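Local coordinates for Blo t 1 allergen (Blomia tropicalis, PDB 5JT8), which is a mite allergen of the papain family of cysteine proteases, probably cleaving proteins once its inhibitory propeptide has been removed, at residues 145-150 with 156-161; 53-58 with 261-266; 94-99 with 187-192; 235-240 with 295-300. All coordinates share one frame; numbering follows the deposited sequence.

Contact 1. Residues 145-150 with 156-161; sequences VAESLY and QSIELS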
# COMPACT_ATOMS: atom_id res chain seq x y z
N VAL A 145 6.20 7.19 -1.23
CA VAL A 145 5.99 8.46 -1.92
C VAL A 145 7.18 9.39 -1.64
O VAL A 145 7.74 9.97 -2.58
CB VAL A 145 4.68 9.12 -1.48
CG1 VAL A 145 4.64 10.59 -1.86
CG2 VAL A 145 3.51 8.37 -2.09
N ALA A 146 7.59 9.50 -0.37
CA ALA A 146 8.70 10.39 -0.00
C ALA A 146 10.00 9.99 -0.71
O ALA A 146 10.71 10.83 -1.24
CB ALA A 146 8.91 10.39 1.53
N GLU A 147 10.30 8.70 -0.69
CA GLU A 147 11.49 8.21 -1.37
C GLU A 147 11.41 8.51 -2.88
O GLU A 147 12.40 8.93 -3.47
CB GLU A 147 11.68 6.70 -1.10
CG GLU A 147 11.97 6.37 0.37
CD GLU A 147 12.08 4.87 0.65
OE1 GLU A 147 11.95 4.05 -0.28
OE2 GLU A 147 12.32 4.51 1.82
N SER A 148 10.24 8.33 -3.48
CA SER A 148 10.04 8.66 -4.90
C SER A 148 10.38 10.11 -5.21
O SER A 148 11.05 10.42 -6.19
CB SER A 148 8.59 8.39 -5.32
OG SER A 148 8.30 7.03 -5.20
N LEU A 149 9.88 11.00 -4.36
CA LEU A 149 10.12 12.43 -4.55
C LEU A 149 11.61 12.77 -4.45
O LEU A 149 12.08 13.61 -5.22
CB LEU A 149 9.32 13.24 -3.54
CG LEU A 149 7.81 13.16 -3.74
CD1 LEU A 149 7.03 14.00 -2.71
CD2 LEU A 149 7.44 13.60 -5.16
N TYR A 150 12.35 12.13 -3.54
CA TYR A 150 13.79 12.40 -3.45
C TYR A 150 14.50 11.91 -4.70
O TYR A 150 15.47 12.53 -5.15
CB TYR A 150 14.41 11.76 -2.19
CG TYR A 150 14.24 12.66 -0.99
CD1 TYR A 150 15.18 13.63 -0.68
CD2 TYR A 150 13.11 12.56 -0.20
CE1 TYR A 150 15.01 14.48 0.40
CE2 TYR A 150 12.92 13.40 0.89
CZ TYR A 150 13.87 14.36 1.18
OH TYR A 150 13.69 15.20 2.26
N GLN A 156 18.30 11.32 -5.65
CA GLN A 156 18.87 10.65 -4.48
C GLN A 156 18.05 9.42 -4.17
O GLN A 156 16.82 9.49 -4.07
CB GLN A 156 18.92 11.58 -3.25
CG GLN A 156 19.91 12.72 -3.34
CD GLN A 156 19.78 13.72 -2.18
OE1 GLN A 156 18.96 13.54 -1.28
NE2 GLN A 156 20.59 14.78 -2.21
N SER A 157 18.73 8.29 -4.01
CA SER A 157 18.06 7.06 -3.61
C SER A 157 18.24 6.87 -2.11
O SER A 157 19.35 6.66 -1.64
CB SER A 157 18.62 5.85 -4.37
OG SER A 157 18.52 6.05 -5.76
N ILE A 158 17.15 6.96 -1.37
CA ILE A 158 17.20 6.75 0.07
C ILE A 158 16.19 5.70 0.47
O ILE A 158 15.16 5.49 -0.20
CB ILE A 158 16.94 8.05 0.85
CG1 ILE A 158 15.55 8.58 0.51
CG2 ILE A 158 18.01 9.09 0.52
CD1 ILE A 158 15.30 10.00 0.99
N GLU A 159 16.51 5.01 1.55
CA GLU A 159 15.59 4.06 2.14
C GLU A 159 15.24 4.57 3.53
O GLU A 159 16.09 4.60 4.43
CB GLU A 159 16.20 2.67 2.22
CG GLU A 159 15.23 1.65 2.77
CD GLU A 159 15.77 0.24 2.72
OE1 GLU A 159 16.94 0.05 2.31
OE2 GLU A 159 15.01 -0.68 3.10
N LEU A 160 14.00 5.00 3.70
CA LEU A 160 13.55 5.56 4.96
C LEU A 160 13.07 4.47 5.92
O LEU A 160 12.73 3.36 5.51
CB LEU A 160 12.45 6.58 4.72
CG LEU A 160 12.84 7.77 3.85
CD1 LEU A 160 11.64 8.67 3.59
CD2 LEU A 160 13.98 8.57 4.47
N SER A 161 13.05 4.82 7.21
CA SER A 161 12.62 3.91 8.27
C SER A 161 11.09 3.89 8.46
O SER A 161 10.54 4.80 9.10
CB SER A 161 13.29 4.31 9.59
OG SER A 161 12.90 3.47 10.66
O HOH W 1 14.90 7.89 -3.05
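Y150 and Q156 begin the contact through their backbones: the N-H of Q156 bonds to Y150 O at 3.1 Å. The chain has turned back here, and the irregular segment 156-161 returns beside the last turns of helix 139-154. That helix, which starts just after C137 (an S-hydroxycysteine in this structure), is the long helix of the papain fold. One water extends the link, donating to E147 O and Q156 O and accepting from I158 N.

A second bond uses a side chain. The extended E147 chain and the L160 side chain lie alongside each other, pointing contrary ways, and E147 OE2 takes the amide N of L160 at 2.6 Å. The donor meets OE2 on the anti side of the carboxylate, 31° out of its plane. The other oxygen, OE1, is held by R129 and T126, so this buried carboxylate is gripped at both ends, and the arginine probably favours its charged form. With chi1 at 61°, CG1 of I158 is tucked over its own backbone, and CD1 comes to lie over one face of the Y150 ring, 3.8 Å from the centroid, a CH-pi contact. A146 CB meets L160 CD1 at 3.8 Å.

Y150 OH bonds to H224 O, while Y223 packs edge-to-face with the Y150 ring. V145 and A146 touch helix 187-196, and S161 N-caps helix 162-168 by accepting from E164 N.

Contact 2. Residues 53-58 with 261-266; sequences KEQLKW and FRNLGN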
# COMPACT_ATOMS: atom_id res chain seq x y z
N LYS A 53 -5.76 -24.22 2.41
CA LYS A 53 -6.35 -25.13 1.43
C LYS A 53 -7.43 -24.42 0.61
O LYS A 53 -7.46 -24.50 -0.62
CB LYS A 53 -6.94 -26.36 2.12
CG LYS A 53 -5.91 -27.27 2.76
CD LYS A 53 -6.56 -28.46 3.45
CE LYS A 53 -5.52 -29.38 4.07
NZ LYS A 53 -6.15 -30.53 4.77
N GLU A 54 -8.31 -23.70 1.32
CA GLU A 54 -9.39 -22.96 0.69
C GLU A 54 -8.85 -21.71 -0.06
O GLU A 54 -9.46 -21.24 -1.01
CB GLU A 54 -10.44 -22.55 1.74
CG GLU A 54 -11.94 -22.68 1.34
CD GLU A 54 -12.40 -24.06 0.83
OE1 GLU A 54 -11.65 -25.05 0.94
OE2 GLU A 54 -13.56 -24.13 0.35
N GLN A 55 -7.70 -21.19 0.38
CA GLN A 55 -7.04 -20.12 -0.38
C GLN A 55 -6.39 -20.71 -1.61
O GLN A 55 -6.44 -20.12 -2.68
CB GLN A 55 -6.01 -19.36 0.46
CG GLN A 55 -6.56 -18.19 1.28
CD GLN A 55 -7.13 -17.07 0.41
OE1 GLN A 55 -6.39 -16.25 -0.15
NE2 GLN A 55 -8.45 -17.01 0.32
N LEU A 56 -5.77 -21.88 -1.45
CA LEU A 56 -5.20 -22.58 -2.60
C LEU A 56 -6.30 -23.00 -3.54
O LEU A 56 -6.14 -22.98 -4.76
CB LEU A 56 -4.40 -23.81 -2.16
CG LEU A 56 -3.79 -24.56 -3.34
CD1 LEU A 56 -2.78 -23.69 -4.08
CD2 LEU A 56 -3.15 -25.85 -2.91
N LYS A 57 -7.43 -23.40 -2.96
CA LYS A 57 -8.61 -23.73 -3.75
C LYS A 57 -9.06 -22.52 -4.59
O LYS A 57 -9.29 -22.64 -5.79
CB LYS A 57 -9.74 -24.20 -2.83
CG LYS A 57 -10.93 -24.77 -3.56
CD LYS A 57 -12.04 -25.15 -2.59
CE LYS A 57 -13.16 -25.91 -3.27
NZ LYS A 57 -14.15 -26.41 -2.27
N TRP A 58 -9.16 -21.36 -3.95
CA TRP A 58 -9.56 -20.14 -4.66
C TRP A 58 -8.59 -19.79 -5.78
O TRP A 58 -9.00 -19.32 -6.84
CB TRP A 58 -9.69 -18.95 -3.70
CG TRP A 58 -10.30 -17.75 -4.37
CD1 TRP A 58 -11.62 -17.38 -4.35
CD2 TRP A 58 -9.63 -16.77 -5.17
NE1 TRP A 58 -11.81 -16.24 -5.09
CE2 TRP A 58 -10.60 -15.84 -5.60
CE3 TRP A 58 -8.30 -16.59 -5.56
CZ2 TRP A 58 -10.28 -14.75 -6.41
CZ3 TRP A 58 -7.98 -15.51 -6.36
CH2 TRP A 58 -8.97 -14.60 -6.77
N PHE A 261 -7.52 -9.02 -5.46
CA PHE A 261 -6.36 -8.16 -5.24
C PHE A 261 -5.32 -8.89 -4.40
O PHE A 261 -4.12 -8.85 -4.69
CB PHE A 261 -6.75 -6.85 -4.57
CG PHE A 261 -5.60 -5.91 -4.42
CD1 PHE A 261 -5.23 -5.09 -5.48
CD2 PHE A 261 -4.85 -5.89 -3.26
CE1 PHE A 261 -4.15 -4.24 -5.37
CE2 PHE A 261 -3.77 -5.05 -3.14
CZ PHE A 261 -3.42 -4.22 -4.19
N ARG A 262 -5.80 -9.57 -3.35
CA ARG A 262 -4.95 -10.35 -2.44
C ARG A 262 -3.96 -11.26 -3.16
O ARG A 262 -2.77 -11.28 -2.84
CB ARG A 262 -5.85 -11.18 -1.52
CG ARG A 262 -5.14 -11.96 -0.45
CD ARG A 262 -6.16 -12.56 0.51
NE ARG A 262 -5.55 -13.49 1.45
CZ ARG A 262 -6.21 -14.15 2.39
NH1 ARG A 262 -7.52 -13.98 2.54
NH2 ARG A 262 -5.55 -14.99 3.19
N ASN A 263 -4.46 -12.00 -4.14
CA ASN A 263 -3.64 -13.02 -4.79
C ASN A 263 -3.15 -12.62 -6.15
O ASN A 263 -2.64 -13.46 -6.89
CB ASN A 263 -4.43 -14.31 -4.90
CG ASN A 263 -4.69 -14.93 -3.56
OD1 ASN A 263 -3.80 -15.55 -2.97
ND2 ASN A 263 -5.90 -14.76 -3.05
N LEU A 264 -3.29 -11.33 -6.48
CA LEU A 264 -2.91 -10.83 -7.80
C LEU A 264 -1.47 -11.15 -8.17
O LEU A 264 -0.56 -10.95 -7.37
CB LEU A 264 -3.13 -9.31 -7.86
CG LEU A 264 -2.93 -8.62 -9.21
CD1 LEU A 264 -3.81 -9.27 -10.26
CD2 LEU A 264 -3.24 -7.13 -9.09
N GLY A 265 -1.28 -11.67 -9.39
CA GLY A 265 0.04 -11.79 -10.00
C GLY A 265 0.11 -10.89 -11.23
O GLY A 265 -0.19 -9.69 -11.15
N ASN A 266 0.50 -11.45 -12.37
CA ASN A 266 0.44 -10.74 -13.64
C ASN A 266 -0.99 -10.53 -14.14
O ASN A 266 -1.89 -11.30 -13.80
CB ASN A 266 1.24 -11.50 -14.71
CG ASN A 266 2.74 -11.35 -14.55
OD1 ASN A 266 3.32 -10.34 -14.97
ND2 ASN A 266 3.38 -12.35 -13.97
O HOH W 2 -3.97 -16.16 -0.43
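Q55 and R262 meet as stacked flat groups, the amide and guanidinium planes lying 17° apart. Q55 OE1 sits 3.2 Å above the guanidinium plane, over its centre. Its 3.3 Å separation from R262 NE is therefore a face contact with too poor an angle for a hydrogen bond. The bend of the Q55 chain at chi2 (-64°) brings the amide over the arginine, whose own chain is extended from CG to NE. The positive group would probably stabilise the partial charge on OE1, while R262 NH2 is spent on the carbonyls of M78 and Y75.

Hydrogen bonding is carried by the two amides. N263 ND2 gives one hydrogen to Q55 OE1 at 3.3 Å and 171°; the acceptor lies in the amide plane of N263, whereas the donor is tilted from the carbonyl plane of Q55. N263 ND2 also donates to N259 O, at the start of the short helix 259-262. A water lies between Q55 OE1 and N263 OD1, but its very short distance to Q55 OE1 makes that bridge doubtful.

Aromatic contact is slighter: W58 CZ3 touches N263 CB at 4.0 Å.

The pairing joins propeptide helix 42-62 to the end of helix 259-262 in the protease part, as in papain-family zymogens. Around it, W58 stacks on H62 and meets Y260 and Y70 edge-to-face, while N263, G265 and N266 make backbone bonds to A71 and E69.

Contact 3. Residues 94-99 with 187-192; sequences FTYMKM and STEAFK. With NAG (2-acetamido-2-deoxy-beta-D-glucopyranose), chain D; NO3 (nitrate ion), chain G.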
# COMPACT_ATOMS: atom_id res chain seq x y z
N PHE A 94 -12.98 6.16 9.14
CA PHE A 94 -13.26 6.81 7.86
C PHE A 94 -13.81 8.23 8.03
O PHE A 94 -13.63 9.09 7.17
CB PHE A 94 -14.24 5.98 7.03
CG PHE A 94 -13.83 4.55 6.85
CD1 PHE A 94 -12.80 4.21 5.98
CD2 PHE A 94 -14.48 3.53 7.54
CE1 PHE A 94 -12.43 2.89 5.80
CE2 PHE A 94 -14.11 2.21 7.37
CZ PHE A 94 -13.09 1.88 6.50
N THR A 95 -14.49 8.46 9.15
CA THR A 95 -14.98 9.79 9.47
C THR A 95 -13.78 10.73 9.60
O THR A 95 -13.76 11.82 9.04
CB THR A 95 -15.81 9.78 10.76
OG1 THR A 95 -16.84 8.79 10.65
CG2 THR A 95 -16.45 11.12 11.01
N TYR A 96 -12.77 10.27 10.33
CA TYR A 96 -11.53 11.02 10.49
C TYR A 96 -10.85 11.26 9.14
O TYR A 96 -10.40 12.37 8.84
CB TYR A 96 -10.60 10.28 11.46
CG TYR A 96 -9.20 10.84 11.49
CD1 TYR A 96 -8.96 12.12 11.97
CD2 TYR A 96 -8.12 10.10 11.03
CE1 TYR A 96 -7.68 12.65 11.98
CE2 TYR A 96 -6.84 10.61 11.04
CZ TYR A 96 -6.63 11.89 11.52
OH TYR A 96 -5.36 12.42 11.54
N MET A 97 -10.80 10.21 8.31
CA MET A 97 -10.16 10.30 6.99
C MET A 97 -10.91 11.22 6.02
O MET A 97 -10.28 11.97 5.28
CB MET A 97 -10.03 8.91 6.39
CG MET A 97 -9.19 7.98 7.24
SD MET A 97 -9.03 6.32 6.56
CE MET A 97 -8.00 6.64 5.13
N LYS A 98 -12.24 11.18 6.02
CA LYS A 98 -13.01 12.05 5.12
C LYS A 98 -12.87 13.53 5.47
O LYS A 98 -12.85 14.39 4.58
CB LYS A 98 -14.50 11.67 5.13
CG LYS A 98 -14.84 10.41 4.33
CD LYS A 98 -16.22 9.90 4.73
CE LYS A 98 -16.57 8.62 4.01
NZ LYS A 98 -17.83 8.04 4.57
N MET A 99 -12.78 13.83 6.76
CA MET A 99 -12.75 15.22 7.23
C MET A 99 -11.53 16.00 6.73
O MET A 99 -11.60 17.21 6.53
CB MET A 99 -12.80 15.22 8.76
CG MET A 99 -12.67 16.59 9.41
SD MET A 99 -12.91 16.46 11.19
CE MET A 99 -11.92 15.02 11.58
N SER A 187 -1.57 7.33 6.37
CA SER A 187 -0.41 7.85 5.68
C SER A 187 -0.34 9.37 5.86
O SER A 187 0.74 9.94 5.83
CB SER A 187 -0.44 7.48 4.17
OG SER A 187 -0.22 6.08 3.93
N THR A 188 -1.48 10.03 6.02
CA THR A 188 -1.47 11.48 6.23
C THR A 188 -0.75 11.81 7.54
O THR A 188 0.05 12.75 7.61
CB THR A 188 -2.89 12.08 6.27
OG1 THR A 188 -3.70 11.32 7.17
CG2 THR A 188 -3.53 12.07 4.87
N GLU A 189 -1.01 11.01 8.55
CA GLU A 189 -0.35 11.16 9.82
C GLU A 189 1.14 10.91 9.67
O GLU A 189 1.95 11.59 10.30
CB GLU A 189 -0.96 10.22 10.84
CG GLU A 189 -2.37 10.62 11.31
CD GLU A 189 -2.40 11.92 12.12
OE1 GLU A 189 -2.49 13.00 11.50
OE2 GLU A 189 -2.34 11.87 13.37
N ALA A 190 1.50 9.97 8.80
CA ALA A 190 2.91 9.68 8.54
C ALA A 190 3.63 10.87 7.90
O ALA A 190 4.73 11.23 8.30
CB ALA A 190 3.04 8.43 7.66
N PHE A 191 3.00 11.48 6.89
CA PHE A 191 3.57 12.67 6.25
C PHE A 191 3.70 13.80 7.26
O PHE A 191 4.68 14.53 7.23
CB PHE A 191 2.70 13.13 5.08
CG PHE A 191 2.81 12.25 3.88
CD1 PHE A 191 4.06 11.89 3.38
CD2 PHE A 191 1.67 11.77 3.27
CE1 PHE A 191 4.15 11.07 2.28
CE2 PHE A 191 1.75 10.95 2.16
CZ PHE A 191 2.99 10.60 1.65
N LYS A 192 2.69 13.94 8.12
CA LYS A 192 2.73 14.94 9.20
C LYS A 192 4.02 14.78 10.02
O LYS A 192 4.69 15.75 10.36
CB LYS A 192 1.50 14.80 10.09
CG LYS A 192 1.48 15.71 11.31
CD LYS A 192 0.23 15.47 12.17
CE LYS A 192 -1.05 15.83 11.41
NZ LYS A 192 -2.27 15.46 12.19
C1 NAG D . -13.50 9.22 14.47
C2 NAG D . -13.94 9.12 15.95
C3 NAG D . -14.93 10.24 16.30
C4 NAG D . -14.40 11.60 15.88
C5 NAG D . -14.02 11.55 14.40
C6 NAG D . -13.44 12.86 13.90
C7 NAG D . -13.81 6.74 16.56
C8 NAG D . -14.58 5.48 16.79
N2 NAG D . -14.53 7.82 16.22
O3 NAG D . -15.18 10.24 17.70
O4 NAG D . -15.37 12.61 16.09
O5 NAG D . -13.03 10.54 14.20
O6 NAG D . -12.04 12.93 14.12
O7 NAG D . -12.58 6.79 16.67
N NO3 G . -4.50 8.40 4.80
O1 NO3 G . -3.39 8.29 4.20
O2 NO3 G . -4.51 8.38 6.05
O3 NO3 G . -5.59 8.53 4.14
O HOH W 3 -4.09 13.06 9.20
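Y96 directs its ring edge at the carboxylate of E189, with the two planes nearly perpendicular, 86° apart. CG of Y96 stands anti to the backbone N (chi1 169°), carrying the ring away from helix 94-100 toward helix 187-196. The phenol OH comes within 2.9 Å of E189 OE1, though the angle is too poor for a hydrogen bond. A water bridges instead, 2.7 Å from Y96 OH and 2.7 Å from T188 OG1.

E189 is fixed from its own side. Its OE1 receives K192 NZ at 2.6 Å on the syn lone pair, a salt bridge between residues about one helical turn apart, and OE2 accepts from Q178 N. Helix 187-196 belongs to the papain-like protease part, where S187, A190 and F191 pack on helix 139-154; helix 94-100 is probably part of the propeptide, and its Y96 also meets Y186 edge-to-face.

Beside the contact a nitrate, probably from the crystallisation liquor, lies against the first turn of helix 187-196. It accepts weak bonds from T188 N, and M97 CE approaches its O3 at 3.2 Å. The N-acetylglucosamine attached to the protein lies next to helix 94-100: its O6 is near the edge of the Y96 ring and 3.3 Å from M99 CE.

Contact 4. Residues 235-240 with 295-300; sequences SSDEDV and DYWIIR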
# COMPACT_ATOMS: atom_id res chain seq x y z
N SER A 235 -12.37 11.14 -5.97
CA SER A 235 -11.80 11.96 -7.04
C SER A 235 -11.92 11.25 -8.38
O SER A 235 -11.94 10.01 -8.46
CB SER A 235 -10.33 12.28 -6.74
OG SER A 235 -10.26 13.38 -5.85
N SER A 236 -12.04 12.03 -9.44
CA SER A 236 -12.05 11.50 -10.78
C SER A 236 -10.69 10.90 -11.12
O SER A 236 -9.67 11.31 -10.55
CB SER A 236 -12.40 12.59 -11.78
OG SER A 236 -11.43 13.60 -11.69
N ASP A 237 -10.68 9.96 -12.06
CA ASP A 237 -9.43 9.37 -12.54
C ASP A 237 -8.50 10.48 -13.05
O ASP A 237 -7.30 10.48 -12.79
CB ASP A 237 -9.70 8.36 -13.67
CG ASP A 237 -10.33 7.06 -13.17
OD1 ASP A 237 -10.50 6.89 -11.93
OD2 ASP A 237 -10.64 6.18 -14.01
N GLU A 238 -9.08 11.39 -13.81
CA GLU A 238 -8.37 12.51 -14.40
C GLU A 238 -7.64 13.38 -13.35
O GLU A 238 -6.47 13.73 -13.53
CB GLU A 238 -9.34 13.38 -15.22
CG GLU A 238 -9.90 12.72 -16.47
CD GLU A 238 -10.71 11.43 -16.19
OE1 GLU A 238 -11.64 11.43 -15.34
OE2 GLU A 238 -10.39 10.41 -16.85
N ASP A 239 -8.33 13.76 -12.28
CA ASP A 239 -7.69 14.50 -11.19
C ASP A 239 -6.50 13.70 -10.65
O ASP A 239 -5.40 14.23 -10.46
CB ASP A 239 -8.68 14.80 -10.04
CG ASP A 239 -9.58 15.98 -10.35
OD1 ASP A 239 -9.51 16.46 -11.49
OD2 ASP A 239 -10.38 16.41 -9.48
N VAL A 240 -6.74 12.42 -10.40
CA VAL A 240 -5.71 11.56 -9.83
C VAL A 240 -4.52 11.48 -10.77
O VAL A 240 -3.39 11.68 -10.34
CB VAL A 240 -6.24 10.15 -9.52
CG1 VAL A 240 -5.11 9.26 -9.06
CG2 VAL A 240 -7.31 10.25 -8.44
N ASP A 295 -7.90 0.45 -19.87
CA ASP A 295 -7.20 1.44 -19.05
C ASP A 295 -6.91 0.90 -17.64
O ASP A 295 -7.80 0.35 -17.00
CB ASP A 295 -8.00 2.74 -18.96
CG ASP A 295 -8.21 3.40 -20.32
OD1 ASP A 295 -7.45 3.07 -21.25
OD2 ASP A 295 -9.11 4.24 -20.47
N TYR A 296 -5.67 1.05 -17.17
CA TYR A 296 -5.31 0.54 -15.85
C TYR A 296 -4.47 1.51 -15.03
O TYR A 296 -3.88 2.44 -15.56
CB TYR A 296 -4.56 -0.79 -15.96
CG TYR A 296 -3.26 -0.69 -16.72
CD1 TYR A 296 -2.07 -0.32 -16.09
CD2 TYR A 296 -3.22 -0.94 -18.09
CE1 TYR A 296 -0.86 -0.23 -16.80
CE2 TYR A 296 -2.04 -0.84 -18.81
CZ TYR A 296 -0.86 -0.48 -18.17
OH TYR A 296 0.31 -0.40 -18.90
N TRP A 297 -4.45 1.26 -13.73
CA TRP A 297 -3.58 1.94 -12.80
C TRP A 297 -2.33 1.10 -12.56
O TRP A 297 -2.40 -0.13 -12.58
CB TRP A 297 -4.29 2.15 -11.46
CG TRP A 297 -5.45 3.07 -11.47
CD1 TRP A 297 -6.75 2.74 -11.24
CD2 TRP A 297 -5.42 4.48 -11.66
NE1 TRP A 297 -7.55 3.86 -11.31
CE2 TRP A 297 -6.74 4.94 -11.57
CE3 TRP A 297 -4.40 5.39 -11.92
CZ2 TRP A 297 -7.07 6.28 -11.69
CZ3 TRP A 297 -4.73 6.73 -12.06
CH2 TRP A 297 -6.05 7.16 -11.94
N ILE A 298 -1.21 1.74 -12.29
CA ILE A 298 -0.03 1.00 -11.82
C ILE A 298 0.13 1.19 -10.31
O ILE A 298 0.34 2.31 -9.81
CB ILE A 298 1.25 1.43 -12.52
CG1 ILE A 298 1.05 1.45 -14.05
CG2 ILE A 298 2.40 0.51 -12.12
CD1 ILE A 298 2.20 2.12 -14.82
N ILE A 299 0.03 0.08 -9.58
CA ILE A 299 0.05 0.10 -8.13
C ILE A 299 1.34 -0.44 -7.56
O ILE A 299 1.74 -1.58 -7.84
CB ILE A 299 -1.14 -0.72 -7.57
CG1 ILE A 299 -2.44 0.06 -7.79
CG2 ILE A 299 -0.96 -1.01 -6.08
CD1 ILE A 299 -3.67 -0.66 -7.28
N ARG A 300 2.02 0.38 -6.77
CA ARG A 300 3.18 -0.11 -6.01
C ARG A 300 2.73 -0.61 -4.64
O ARG A 300 2.24 0.17 -3.81
CB ARG A 300 4.23 0.98 -5.84
CG ARG A 300 5.33 0.61 -4.85
CD ARG A 300 6.29 1.76 -4.70
NE ARG A 300 7.26 1.53 -3.62
CZ ARG A 300 8.52 1.17 -3.81
NH1 ARG A 300 8.99 0.99 -5.04
NH2 ARG A 300 9.32 1.00 -2.78
O HOH W 4 -10.28 4.37 -10.87
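The start of helix 237-247 meets strand 294-300 of the mixed sheet in the papain-like protease part, with W297 reaching across to D237 and V240. The nearest CA atoms, of D237 and W297, are 9.5 Å apart, so it is the W297 side chain that bridges the gap. W297 CZ2 lies 3.5 Å from D237 OD1, which approaches the indole edge near its plane while the carboxylate is turned 82° from the ring. A water also joins the two residues: it accepts from W297 NE1 at 2.8 Å and donates to D237 OD1 at 2.7 Å. That oxygen also accepts from N325 ND2.

At the far end of the indole, W297 CH2 meets both D237 O, at the ring edge in its plane, and V240 CG1 at 3.7 Å, V240 crossing W297 at about a right angle. With chi1 at 175°, CG1 is the V240 branch that touches the ring. S236 is the N-cap of the helix, and its OG accepts from D239 N at 3.2 Å, fixing the turn from which D237 projects. Through their backbones W297 bonds to V315 and I298 to V286. V240 also touches L285 of strand 281-291, and R317 packs against both D237 and W297.

Overall arrangement
From the N terminus, helix 42-62 supplies the first half of contact 2, whose partner at 261-266 comes some 200 residues later. Inside that long loop, contact 3 opens at 94-99 and closes at 187-192, and contact 1, a short return after helix 139-154, is nested within contact 3. These two touch where V145 packs on F191. Contact 4 opens at 235-240, before contact 2 has closed, and ends at 295-300, so contacts 2 and 4 cross; F261 and I299 touch there. Contact 2 thus ties the propeptide to the protease part, on the opposite side of the chain's centre from contacts 1 and 3, while contact 4 joins a helix to the mixed sheet.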